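Local coordinates for UPF0342 protein YheA (PDB 2OEE), which is of unknown function but belongs to the UPF0342 family, related in sequence to the YlbF/YmcA regulators of competence, at residues E81-S84 and Q85-A89. Residues are numbered along the deposited sequence; the frame is centred on the assembly and turned at random.
With CA (calcium ion), chain C.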
# COMPACT_ATOMS: atom_id res chain seq x y z
N GLU A 81 -8.66 18.02 -21.56
CA GLU A 81 -9.69 17.79 -20.53
C GLU A 81 -9.93 16.30 -20.22
O GLU A 81 -9.90 15.91 -19.06
CB GLU A 81 -10.99 18.53 -20.90
CG GLU A 81 -12.15 18.34 -19.86
CD GLU A 81 -11.80 18.81 -18.45
OE1 GLU A 81 -11.09 19.83 -18.26
OE2 GLU A 81 -12.24 18.14 -17.48
N LYS A 82 -10.15 15.49 -21.25
CA LYS A 82 -10.50 14.08 -21.05
C LYS A 82 -9.34 13.32 -20.41
O LYS A 82 -9.55 12.50 -19.50
CB LYS A 82 -10.85 13.42 -22.37
CG LYS A 82 -12.10 12.54 -22.45
CD LYS A 82 -12.92 12.33 -21.15
CE LYS A 82 -14.13 13.28 -21.27
NZ LYS A 82 -15.31 13.06 -20.37
N ILE A 83 -8.12 13.52 -20.90
CA ILE A 83 -6.96 12.87 -20.28
C ILE A 83 -6.81 13.30 -18.81
O ILE A 83 -6.44 12.49 -17.95
CB ILE A 83 -5.65 13.16 -21.04
CG1 ILE A 83 -5.69 12.51 -22.43
CG2 ILE A 83 -4.41 12.68 -20.24
CD1 ILE A 83 -4.54 12.99 -23.34
N SER A 84 -7.11 14.57 -18.53
CA SER A 84 -7.01 15.08 -17.15
C SER A 84 -8.01 14.37 -16.25
O SER A 84 -7.68 14.10 -15.10
CB SER A 84 -7.30 16.59 -17.08
OG SER A 84 -6.24 17.29 -17.71
N GLN A 85 -9.19 14.09 -16.79
CA GLN A 85 -10.25 13.33 -16.08
C GLN A 85 -9.81 11.91 -15.75
O GLN A 85 -10.05 11.42 -14.64
CB GLN A 85 -11.55 13.32 -16.88
CG GLN A 85 -12.26 14.69 -16.94
CD GLN A 85 -13.58 14.69 -17.68
OE1 GLN A 85 -14.15 13.63 -17.98
NE2 GLN A 85 -14.06 15.88 -18.02
N LEU A 86 -9.17 11.25 -16.72
CA LEU A 86 -8.55 9.94 -16.48
C LEU A 86 -7.46 10.01 -15.39
O LEU A 86 -7.45 9.17 -14.48
CB LEU A 86 -8.00 9.35 -17.81
CG LEU A 86 -7.11 8.11 -17.70
CD1 LEU A 86 -7.86 6.93 -17.01
CD2 LEU A 86 -6.57 7.71 -19.08
N MSE A 87 -6.57 10.99 -15.48
CA MSE A 87 -5.50 11.18 -14.50
C MSE A 87 -6.06 11.48 -13.11
O MSE A 87 -5.55 10.97 -12.11
CB MSE A 87 -4.49 12.25 -14.95
CG MSE A 87 -3.63 11.79 -16.17
SE MSE A 87 -2.46 13.05 -16.76
CE MSE A 87 -1.37 13.25 -15.34
N GLU A 88 -7.13 12.28 -13.07
CA GLU A 88 -7.83 12.54 -11.81
C GLU A 88 -8.44 11.25 -11.24
O GLU A 88 -8.31 10.99 -10.04
CB GLU A 88 -8.87 13.64 -11.99
CG GLU A 88 -8.26 15.06 -12.07
CD GLU A 88 -9.22 16.14 -12.61
OE1 GLU A 88 -10.21 15.82 -13.29
OE2 GLU A 88 -8.96 17.33 -12.37
N ALA A 89 -9.12 10.47 -12.09
CA ALA A 89 -9.65 9.15 -11.67
C ALA A 89 -8.55 8.20 -11.19
O ALA A 89 -8.77 7.48 -10.20
CB ALA A 89 -10.50 8.51 -12.76
CA CA C . -10.88 19.53 -15.88
O HOH W 1 -10.02 17.21 -15.51
O HOH W 2 -10.51 19.55 -13.58
O HOH W 3 -8.70 20.16 -16.51
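Glu81 and Gln85, one helical turn apart, meet through their flat end groups beside a calcium ion. The Glu81 carboxylate holds the calcium with both oxygens, OE1 at 2.4 Å and OE2 at 2.5 Å, and OE2 also spends its anti lone pair on the amide of Gln85. That bond, Gln85 NE2 to Glu81 OE2, is 3.0 Å long and nearly straight (166°); it lies close to the amide plane, while the two planes are turned 64° apart. A bend at chi2 (59°) swings the Glu81 carboxylate toward this amide. Glutamine suits this place because its amide also accepts: Lys82 NZ reaches Gln85 OE1 at 2.7 Å, tilted out of the carbonyl plane. With alanine in place of Gln85, Glu81 OE2 would probably lose its N-H donor and Lys82 NZ its acceptor. Three waters also bind the calcium, and Glu88, a further turn along, is a second-shell carboxylate: water 1 donates to Glu88 OE1 (2.6 Å) and water 2 to OE2. The calcium probably eases the repulsion between the two acids.

All this sits on the polar face of the first turns of amphipathic helix 81-104, held by i to i+4 backbone bonds such as Glu88 N to Ser84 O (2.8 Å). On its apolar side Ile83 CG2 lies alongside selenomethionine Met87 SE, and both residues pack against helices 36-48 and 70-78. Ser84, short enough to reach back one turn, hydrogen-bonds through OG to the backbone O of His80, just before the helix.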